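Local coordinates for protein transcription regulator (Haloarcula marismortui ATCC 43049, PDB 3CRJ) that probably binds DNA through a helix-turn-helix motif and regulates transcription as a repressor of the TetR family, at residues Glu71-Val74 with Asp75-Asp79. Residues are numbered along the deposited sequence; the frame is centred on the assembly and turned at random.
Sequences ERFV and DSIHD
Ser-76 turns its hydroxyl back onto the preceding turn, where OG donates a hydrogen bond of 2.7 Å to the carbonyl oxygen O of Phe-73. The setting is the C-terminal part of helix 58-78 in an all-helical TetR-family protein, and the i to i+4 backbone bonds confirm the helical geometry here: Asp-75 N to Glu-71 O, Ser-76 N to Arg-72 O, Ile-77 N to Phe-73 O and His-78 N to Val-74 O, all close to straight at the hydrogen. Phe-73 O thus accepts both a backbone and a side-chain bond. The amide N of Ile-77 comes nearly head-on at 3.2 Å, whereas the hydroxyl arrives from the flank, at a C=O...OG angle of 127°. A chi1 of 63° sets OG between the backbone N and the carbonyl carbon of Ser-76, from where it can reach a carbonyl three residues back. An alanine here would probably cost Phe-73 O its side-chain donor, leaving the Ile-77 amide bond without the second bond that the hydroxyl adds.

The apolar contact is made by Ile-77 and Phe-73. CG1 of Ile-77 lies over one face of the Phe-73 ring in a CH-pi contact, 4.1 Å from the ring centroid and 19° off its normal, displaced toward the rim near CE2 and CZ. The Phe-73 side chain also packs against Tyr-133, Val-134 and Met-137 of helix 121-148 and Leu-96 of helix 85-97, joining the turn to the helical body, while Ser-76 and Ile-77 also touch Glu-95.

Toward the end of the helix, Val-74, which also meets Tyr-133, and exposed His-78 run side by side. CG1 of Val-74, anti to its own nitrogen, leans forward along the helix to within 3.4 Å of His-78 NE2, and Val-74 O sits 3.5 Å above the imidazole plane.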
loop_
_atom_site.group_PDB
_atom_site.type_symbol
_atom_site.label_atom_id
_atom_site.label_comp_id
_atom_site.label_asym_id
_atom_site.label_seq_id
_atom_site.Cartn_x
_atom_site.Cartn_y
_atom_site.Cartn_z
ATOM N N GLU A 71 10.626 -2.704 17.228
ATOM C CA GLU A 71 11.449 -2.292 18.384
ATOM C C GLU A 71 12.484 -1.256 17.965
ATOM O O GLU A 71 12.712 -0.261 18.662
ATOM C CB GLU A 71 12.182 -3.481 19.021
ATOM C CG GLU A 71 11.330 -4.493 19.743
ATOM C CD GLU A 71 12.161 -5.664 20.269
ATOM O OE1 GLU A 71 12.110 -6.760 19.659
ATOM O OE2 GLU A 71 12.889 -5.491 21.287
ATOM N N ARG A 72 13.130 -1.528 16.835
ATOM C CA ARG A 72 14.070 -0.600 16.217
ATOM C C ARG A 72 13.374 0.758 16.016
ATOM O O ARG A 72 13.942 1.817 16.314
ATOM C CB ARG A 72 14.564 -1.158 14.874
ATOM C CG ARG A 72 15.964 -1.782 14.831
ATOM C CD ARG A 72 16.649 -1.205 13.564
ATOM N NE ARG A 72 17.665 -2.048 12.919
ATOM C CZ ARG A 72 17.942 -2.001 11.611
ATOM N NH1 ARG A 72 17.264 -1.163 10.826
ATOM N NH2 ARG A 72 18.872 -2.795 11.075
ATOM N N PHE A 73 12.139 0.720 15.529
ATOM C CA PHE A 73 11.390 1.949 15.290
ATOM C C PHE A 73 11.048 2.636 16.617
ATOM O O PHE A 73 11.280 3.840 16.778
ATOM C CB PHE A 73 10.128 1.678 14.477
ATOM C CG PHE A 73 9.276 2.888 14.286
ATOM C CD1 PHE A 73 9.629 3.863 13.372
ATOM C CD2 PHE A 73 8.110 3.054 15.013
ATOM C CE1 PHE A 73 8.841 4.992 13.186
ATOM C CE2 PHE A 73 7.316 4.185 14.834
ATOM C CZ PHE A 73 7.689 5.154 13.920
ATOM N N VAL A 74 10.526 1.848 17.561
ATOM C CA VAL A 74 10.205 2.313 18.909
ATOM C C VAL A 74 11.408 2.993 19.581
ATOM O O VAL A 74 11.272 4.080 20.149
ATOM C CB VAL A 74 9.616 1.153 19.771
ATOM C CG1 VAL A 74 9.748 1.418 21.286
ATOM C CG2 VAL A 74 8.160 0.885 19.386
ATOM N N ASP A 75 12.577 2.359 19.482
ATOM C CA ASP A 75 13.832 2.917 19.984
ATOM C C ASP A 75 14.081 4.327 19.489
ATOM O O ASP A 75 14.297 5.241 20.290
ATOM C CB ASP A 75 15.013 2.044 19.566
ATOM C CG ASP A 75 15.308 0.935 20.554
ATOM O OD1 ASP A 75 14.619 0.861 21.605
ATOM O OD2 ASP A 75 16.231 0.137 20.267
ATOM N N SER A 76 14.041 4.497 18.170
ATOM C CA SER A 76 14.397 5.772 17.541
ATOM C C SER A 76 13.455 6.900 17.951
ATOM O O SER A 76 13.891 8.042 18.086
ATOM C CB SER A 76 14.428 5.636 16.023
ATOM O OG SER A 76 13.131 5.306 15.536
ATOM N N ILE A 77 12.174 6.564 18.147
ATOM C CA ILE A 77 11.177 7.501 18.691
ATOM C C ILE A 77 11.449 7.890 20.154
ATOM O O ILE A 77 11.321 9.062 20.510
ATOM C CB ILE A 77 9.734 6.965 18.548
ATOM C CG1 ILE A 77 9.397 6.675 17.073
ATOM C CG2 ILE A 77 8.720 7.936 19.169
ATOM C CD1 ILE A 77 9.514 7.894 16.101
ATOM N N HIS A 78 11.837 6.923 20.992
ATOM C CA HIS A 78 12.260 7.242 22.359
ATOM C C HIS A 78 13.414 8.242 22.332
ATOM O O HIS A 78 13.688 8.889 23.327
ATOM C CB HIS A 78 12.691 5.993 23.145
ATOM C CG HIS A 78 11.572 5.050 23.475
ATOM N ND1 HIS A 78 10.239 5.415 23.417
ATOM C CD2 HIS A 78 11.593 3.760 23.896
ATOM C CE1 HIS A 78 9.488 4.385 23.773
ATOM N NE2 HIS A 78 10.285 3.369 24.072
ATOM N N ASP A 79 14.086 8.350 21.187
ATOM C CA ASP A 79 15.171 9.314 21.016
ATOM C C ASP A 79 14.633 10.719 20.951
ATOM O O ASP A 79 15.297 11.652 21.392
ATOM C CB ASP A 79 15.975 9.046 19.743
ATOM C CG ASP A 79 17.140 8.102 19.967
ATOM O OD1 ASP A 79 17.425 7.730 21.134
ATOM O OD2 ASP A 79 17.770 7.727 18.953
#